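Local atomic coordinates of gluconate kinase (Lactobacillus acidophilus, PDB entry 3GBT), a protein that probably phosphorylates gluconate with ATP, as a two-domain carbohydrate kinase of the FGGY family. Residues Y241-G246 with Q427-L432; L257-S262 with G401-S406; G375-L380 with Q411-I416. All coordinates share one frame; numbering follows the deposited sequence.

In the fold
The three contacts run from what is probably the interdomain region into the C-terminal half of the kinase. Contact 2 (257-262 with 401-406) is at the nucleotide site, since it carries Thr261 and Gly402, both seen to bind ADP and ATP. Contact 1 joins helices 239-245 and 429-441; its centre lies about 14 Å from that of contact 2. Contact 3, the packing of helices 365-388 and 407-417, is centred about 12 Å from contact 2, and the two touch: Val259 CG2 lies 3.5 Å from Leu380 CD1, and Phe403 CE2 lies 3.6 Å from Ile376 CG2. Contacts 1 and 3, about 22 Å apart between centres, do not touch.

Contact 1 of 3, residues Y241-G246 with Q427-L432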
# COMPACT_ATOMS: atom_id res chain seq x y z
N TYR A 241 1.71 3.29 -5.36
CA TYR A 241 2.50 3.69 -6.51
C TYR A 241 3.69 4.53 -6.07
O TYR A 241 4.80 4.29 -6.50
CB TYR A 241 1.65 4.47 -7.50
CG TYR A 241 2.46 5.05 -8.63
CD1 TYR A 241 2.94 4.24 -9.64
CD2 TYR A 241 2.76 6.40 -8.67
CE1 TYR A 241 3.68 4.74 -10.67
CE2 TYR A 241 3.51 6.92 -9.70
CZ TYR A 241 3.97 6.08 -10.70
OH TYR A 241 4.72 6.57 -11.73
N LEU A 242 3.44 5.50 -5.20
CA LEU A 242 4.48 6.47 -4.84
C LEU A 242 5.58 5.81 -4.02
O LEU A 242 6.76 6.17 -4.13
CB LEU A 242 3.88 7.66 -4.10
CG LEU A 242 3.07 8.60 -5.00
CD1 LEU A 242 2.36 9.71 -4.21
CD2 LEU A 242 3.97 9.17 -6.08
N SER A 243 5.21 4.85 -3.19
CA SER A 243 6.18 4.15 -2.39
C SER A 243 7.10 3.31 -3.27
O SER A 243 8.26 3.09 -2.93
CB SER A 243 5.49 3.28 -1.34
OG SER A 243 4.99 4.10 -0.29
N THR A 244 6.58 2.86 -4.41
CA THR A 244 7.38 2.07 -5.34
C THR A 244 8.35 2.95 -6.13
O THR A 244 9.55 2.67 -6.16
CB THR A 244 6.49 1.29 -6.31
OG1 THR A 244 5.55 0.50 -5.57
CG2 THR A 244 7.33 0.41 -7.21
N ILE A 245 7.85 4.01 -6.76
CA ILE A 245 8.76 4.93 -7.43
C ILE A 245 9.65 5.67 -6.43
O ILE A 245 10.75 6.08 -6.77
CB ILE A 245 8.04 5.90 -8.39
CG1 ILE A 245 7.30 6.99 -7.62
CG2 ILE A 245 7.10 5.14 -9.30
CD1 ILE A 245 6.69 8.08 -8.50
N GLY A 246 9.19 5.81 -5.19
CA GLY A 246 9.99 6.46 -4.16
C GLY A 246 11.18 5.67 -3.63
O GLY A 246 12.01 6.21 -2.89
N GLN A 427 13.29 6.11 4.08
CA GLN A 427 12.16 5.22 4.33
C GLN A 427 10.85 5.82 3.84
O GLN A 427 9.95 5.09 3.42
CB GLN A 427 12.05 4.87 5.82
CG GLN A 427 13.23 4.09 6.36
CD GLN A 427 13.44 2.79 5.63
OE1 GLN A 427 14.44 2.62 4.91
NE2 GLN A 427 12.51 1.85 5.79
N GLN A 428 10.75 7.14 3.91
CA GLN A 428 9.55 7.86 3.51
C GLN A 428 9.43 8.03 2.00
O GLN A 428 9.46 9.14 1.48
CB GLN A 428 9.51 9.23 4.20
CG GLN A 428 9.53 9.12 5.71
CD GLN A 428 8.44 8.19 6.24
OE1 GLN A 428 7.29 8.21 5.77
NE2 GLN A 428 8.79 7.35 7.22
N SER A 429 9.28 6.91 1.31
CA SER A 429 9.21 6.89 -0.14
C SER A 429 8.01 7.67 -0.71
O SER A 429 8.10 8.24 -1.80
CB SER A 429 9.13 5.45 -0.60
OG SER A 429 8.19 4.75 0.17
N GLY A 430 6.91 7.69 0.00
CA GLY A 430 5.70 8.29 -0.46
C GLY A 430 5.73 9.79 -0.60
O GLY A 430 5.39 10.29 -1.61
N THR A 431 6.14 10.47 0.44
CA THR A 431 6.29 11.91 0.40
C THR A 431 7.40 12.35 -0.49
O THR A 431 7.32 13.37 -1.07
CB THR A 431 6.47 12.52 1.77
OG1 THR A 431 7.38 11.76 2.53
CG2 THR A 431 5.22 12.54 2.48
N LEU A 432 8.44 11.55 -0.59
CA LEU A 432 9.54 11.80 -1.48
C LEU A 432 9.09 11.75 -2.92
O LEU A 432 9.32 12.68 -3.65
CB LEU A 432 10.68 10.84 -1.20
CG LEU A 432 11.71 10.20 -2.11
CD1 LEU A 432 11.67 10.51 -3.53
CD2 LEU A 432 13.06 10.22 -1.58
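The side chain of Ser429 lies over the last turn of helix 239-245, its CB 3.4 Å from Ser243 O and its OG packed against Ser243 CA. At chi1 46° OG sits between its own backbone N and carbonyl carbon, and this turns it to the Ser243 hydroxyl. The resulting bond between Ser429 OG and Ser243 OG is weak, at 3.3 Å, and its proton is not settled, because Asp239 O also lies within reach of Ser243 OG. Gly246 permits the closest approach of the backbones. Gly246 and Ser429 have their CA atoms 4.1 Å apart, and Gly246 CA points a hydrogen at Ser429 O over 3.5 Å, nearly straight at 155°. A CB on Gly246 would collide with that same oxygen. Gly430 lies next to Ser243, 4.6 Å away between CA atoms, and Leu242 runs alongside it with CB 3.9 Å from Gly430 O. The oxygens Leu242 O and Ser429 O, 3.4 Å apart, are both acceptors and form no bond; Leu242 O accepts the N-H of Gly246 at the end of the helix. Beyond Gly246 O, Leu432 adds a looser contact through CG. A close approach of helix 429-441 to the end of helix 239-245, eased by Gly246, is consistent with the interdomain hinge of the actin-like ATPase fold, to which FGGY kinases belong. The surroundings fit this reading: helix 239-245 follows strand 232-238 of the six-stranded sheet yet rests Tyr241 and Thr244 on strands 263-269 and 289-296 of the seven-stranded one, whereas helix 429-441 follows strand 421-424 and reaches back to Tyr21 on strand 15-22 through Thr431.

Contact 2 of 3, residues L257-S262 with G401-S406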
# COMPACT_ATOMS: atom_id res chain seq x y z
N LEU A 257 9.97 -3.90 -1.94
CA LEU A 257 9.51 -4.67 -0.82
C LEU A 257 9.56 -3.74 0.34
O LEU A 257 10.62 -3.28 0.73
CB LEU A 257 10.47 -5.82 -0.56
CG LEU A 257 10.29 -6.64 0.72
CD1 LEU A 257 8.96 -7.38 0.67
CD2 LEU A 257 11.46 -7.61 0.92
N ASN A 258 8.39 -3.45 0.90
CA ASN A 258 8.32 -2.74 2.15
C ASN A 258 7.67 -3.62 3.20
O ASN A 258 6.62 -4.21 2.95
CB ASN A 258 7.48 -1.47 2.00
CG ASN A 258 7.38 -0.71 3.30
OD1 ASN A 258 8.35 -0.09 3.75
ND2 ASN A 258 6.22 -0.76 3.92
N VAL A 259 8.29 -3.71 4.37
CA VAL A 259 7.72 -4.49 5.46
C VAL A 259 7.82 -3.79 6.80
O VAL A 259 8.91 -3.61 7.35
CB VAL A 259 8.33 -5.90 5.57
CG1 VAL A 259 7.54 -6.71 6.55
CG2 VAL A 259 8.36 -6.60 4.23
N GLY A 260 6.67 -3.41 7.33
CA GLY A 260 6.58 -2.87 8.68
C GLY A 260 5.76 -3.84 9.50
O GLY A 260 6.07 -5.04 9.55
N THR A 261 4.71 -3.33 10.14
CA THR A 261 3.75 -4.18 10.80
C THR A 261 3.14 -5.14 9.79
O THR A 261 3.08 -6.34 10.00
CB THR A 261 2.64 -3.34 11.42
OG1 THR A 261 3.22 -2.45 12.37
CG2 THR A 261 1.63 -4.24 12.12
N SER A 262 2.67 -4.58 8.68
CA SER A 262 2.30 -5.37 7.53
C SER A 262 3.33 -5.01 6.48
O SER A 262 4.23 -4.21 6.74
CB SER A 262 0.90 -5.00 7.07
OG SER A 262 0.85 -3.62 6.77
N GLY A 401 11.15 -0.55 5.53
CA GLY A 401 10.26 -1.06 6.56
C GLY A 401 11.00 -1.40 7.83
O GLY A 401 12.12 -1.89 7.78
N GLY A 402 10.38 -1.12 8.97
CA GLY A 402 10.99 -1.41 10.25
C GLY A 402 11.28 -2.89 10.48
O GLY A 402 12.18 -3.23 11.25
N PHE A 403 10.52 -3.77 9.83
CA PHE A 403 10.83 -5.19 9.92
C PHE A 403 12.17 -5.56 9.28
O PHE A 403 12.79 -6.53 9.67
CB PHE A 403 9.72 -6.06 9.32
CG PHE A 403 9.94 -7.54 9.53
CD1 PHE A 403 9.98 -8.06 10.81
CD2 PHE A 403 10.14 -8.39 8.45
CE1 PHE A 403 10.21 -9.40 11.01
CE2 PHE A 403 10.37 -9.74 8.66
CZ PHE A 403 10.39 -10.24 9.93
N LEU A 404 12.61 -4.78 8.29
CA LEU A 404 13.86 -5.06 7.58
C LEU A 404 15.02 -4.26 8.16
O LEU A 404 16.01 -4.00 7.49
CB LEU A 404 13.72 -4.71 6.09
CG LEU A 404 13.01 -5.66 5.13
CD1 LEU A 404 12.05 -6.60 5.84
CD2 LEU A 404 12.31 -4.88 4.02
N LYS A 405 14.88 -3.84 9.41
CA LYS A 405 15.88 -2.97 10.00
C LYS A 405 17.18 -3.72 10.30
O LYS A 405 18.27 -3.16 10.16
CB LYS A 405 15.31 -2.32 11.25
CG LYS A 405 16.27 -1.44 12.01
CD LYS A 405 15.89 -1.39 13.50
CE LYS A 405 14.38 -1.15 13.69
NZ LYS A 405 13.92 0.15 13.09
N SER A 406 17.07 -4.98 10.68
CA SER A 406 18.23 -5.76 11.11
C SER A 406 19.04 -6.36 9.96
O SER A 406 18.47 -6.76 8.95
CB SER A 406 17.79 -6.89 12.05
OG SER A 406 17.17 -7.94 11.31
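Val259 O and Phe403 N form a backbone hydrogen bond, 3.0 Å long with an N-H...O angle of 141°; the donor is tilted somewhat out of the carbonyl plane. The same oxygen also receives a CA-H...O contact from Gly401, whose CA is 3.0 Å away. Gly401 has to lack a side chain here, because a CB would run into Val259 O and its backbone angles suit glycine alone. The apolar contacts gather round Val259. CG1, anti to the backbone N (chi1 -171°), lies beside Phe403, 3.6 Å from both its CB and its CD2, and the two side chains point the same way. Leu404 comes at about a right angle to Val259, with CD1 3.8 Å from Val259 CB, and its other methyl, CD2, meets Leu257 CD2 at 4.2 Å. Backbone bonds pair Gly260 with Gly300, another nucleotide-binding residue. Thus a main-chain bond joins the end of strand 254-259, just before Thr261, to the loop that carries Gly402, and apolar packing of Val259, Phe403 and Leu404 lies beside it; this piece of the nucleotide site is probably set largely by backbone shape.

Contact 3 of 3, residues G375-L380 with Q411-I416; sequences GIIFNL and QLCANI
Helix 407-417 is the crossover of a beta-alpha-beta unit, linking the neighbouring parallel strands 396-400 and 421-424, and it packs here on the long helix 365-388. The segment axes approach to 10.1 Å at a crossing angle of -48°, compatible with ridges-into-grooves packing. Ile377 is the main projection of the long helix and is embraced by three residues. Its chain is extended at chi2, which carries CD1 between Cys413 SG, 3.6 Å away, and Leu412 CD1, 3.7 Å away. Its other branch, CG2, meets Ile416 CD1 at 3.3 Å, a tight approach between methyls. In Ile416, with CG1 anti to the carbonyl carbon (chi1 -69°) and the chain extended beyond it, CD1 reaches one face of the Phe378 ring, 4.2 Å from the centroid and 15° off the normal, a CH-pi contact. Its second branch, CG2, lies 3.8 Å from Phe378 CD1, the two side chains crossing at about a right angle. An alanine at Ile377 lacks CD1 and CG2; Leu412 CD1 and Cys413 SG would probably be left without their partner and Ile416 CD1 with only the CB, opening a gap between the helices. Helix 465-485 closes over this pair, with Tyr471 touching Leu412 and Ile416 and the ring of Tyr478 meeting that of Phe378. Between these two segments the contact is apolar, made by methyl, thiol and ring surfaces, so here the fit probably rests on side-chain shape rather than on directed polar bonds.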
# COMPACT_ATOMS: atom_id res chain seq x y z
N GLY A 375 9.26 -17.84 7.86
CA GLY A 375 7.89 -17.95 7.38
C GLY A 375 7.37 -16.61 6.90
O GLY A 375 6.88 -16.47 5.78
N ILE A 376 7.47 -15.60 7.76
CA ILE A 376 7.14 -14.24 7.35
C ILE A 376 7.82 -13.91 6.01
O ILE A 376 7.16 -13.46 5.08
CB ILE A 376 7.57 -13.22 8.42
CG1 ILE A 376 6.74 -13.42 9.69
CG2 ILE A 376 7.45 -11.77 7.89
CD1 ILE A 376 7.26 -12.68 10.90
N ILE A 377 9.12 -14.18 5.91
CA ILE A 377 9.85 -13.90 4.67
C ILE A 377 9.45 -14.78 3.50
O ILE A 377 9.40 -14.32 2.37
CB ILE A 377 11.35 -14.00 4.88
CG1 ILE A 377 11.80 -12.96 5.90
CG2 ILE A 377 12.07 -13.75 3.57
CD1 ILE A 377 13.27 -12.80 5.97
N PHE A 378 9.20 -16.06 3.78
CA PHE A 378 8.80 -17.01 2.74
C PHE A 378 7.48 -16.58 2.11
O PHE A 378 7.31 -16.68 0.91
CB PHE A 378 8.64 -18.42 3.34
CG PHE A 378 9.87 -19.28 3.23
CD1 PHE A 378 10.66 -19.26 2.09
CD2 PHE A 378 10.23 -20.14 4.26
CE1 PHE A 378 11.78 -20.06 1.99
CE2 PHE A 378 11.34 -20.95 4.17
CZ PHE A 378 12.12 -20.91 3.03
N ASN A 379 6.56 -16.12 2.94
CA ASN A 379 5.27 -15.61 2.50
C ASN A 379 5.44 -14.37 1.57
O ASN A 379 4.80 -14.26 0.52
CB ASN A 379 4.45 -15.26 3.74
CG ASN A 379 3.03 -14.84 3.42
OD1 ASN A 379 2.51 -13.90 4.01
ND2 ASN A 379 2.40 -15.53 2.48
N LEU A 380 6.32 -13.44 1.96
CA LEU A 380 6.61 -12.30 1.10
C LEU A 380 7.22 -12.75 -0.22
O LEU A 380 6.90 -12.24 -1.29
CB LEU A 380 7.54 -11.31 1.80
CG LEU A 380 6.83 -10.51 2.89
CD1 LEU A 380 7.82 -10.03 3.93
CD2 LEU A 380 6.08 -9.34 2.27
N GLN A 411 19.72 -9.92 5.39
CA GLN A 411 20.55 -10.95 4.81
C GLN A 411 19.68 -12.18 4.50
O GLN A 411 19.85 -12.85 3.48
CB GLN A 411 21.70 -11.29 5.77
CG GLN A 411 22.75 -12.23 5.16
CD GLN A 411 23.28 -11.73 3.82
OE1 GLN A 411 23.17 -12.43 2.81
NE2 GLN A 411 23.86 -10.54 3.82
N LEU A 412 18.72 -12.42 5.38
CA LEU A 412 17.81 -13.54 5.24
C LEU A 412 16.91 -13.34 4.01
O LEU A 412 16.59 -14.29 3.29
CB LEU A 412 16.97 -13.68 6.51
CG LEU A 412 16.65 -15.11 6.88
CD1 LEU A 412 15.66 -15.68 5.89
CD2 LEU A 412 17.94 -15.91 6.87
N CYS A 413 16.52 -12.10 3.76
CA CYS A 413 15.71 -11.78 2.58
C CYS A 413 16.50 -12.04 1.32
O CYS A 413 15.97 -12.58 0.35
CB CYS A 413 15.23 -10.33 2.60
SG CYS A 413 13.90 -9.99 3.81
N ALA A 414 17.76 -11.64 1.32
CA ALA A 414 18.62 -11.88 0.17
C ALA A 414 18.70 -13.38 -0.07
O ALA A 414 18.46 -13.87 -1.18
CB ALA A 414 19.99 -11.29 0.41
N ASN A 415 19.03 -14.11 0.99
CA ASN A 415 19.17 -15.57 0.92
C ASN A 415 17.90 -16.30 0.48
O ASN A 415 17.97 -17.26 -0.30
CB ASN A 415 19.67 -16.10 2.26
CG ASN A 415 21.07 -15.65 2.58
OD1 ASN A 415 21.72 -14.99 1.77
ND2 ASN A 415 21.55 -16.01 3.76
N ILE A 416 16.74 -15.86 0.96
CA ILE A 416 15.48 -16.44 0.50
C ILE A 416 15.08 -16.03 -0.91
O ILE A 416 14.81 -16.88 -1.75
CB ILE A 416 14.34 -16.15 1.47
CG1 ILE A 416 14.58 -16.94 2.77
CG2 ILE A 416 12.99 -16.50 0.83
CD1 ILE A 416 13.51 -16.74 3.81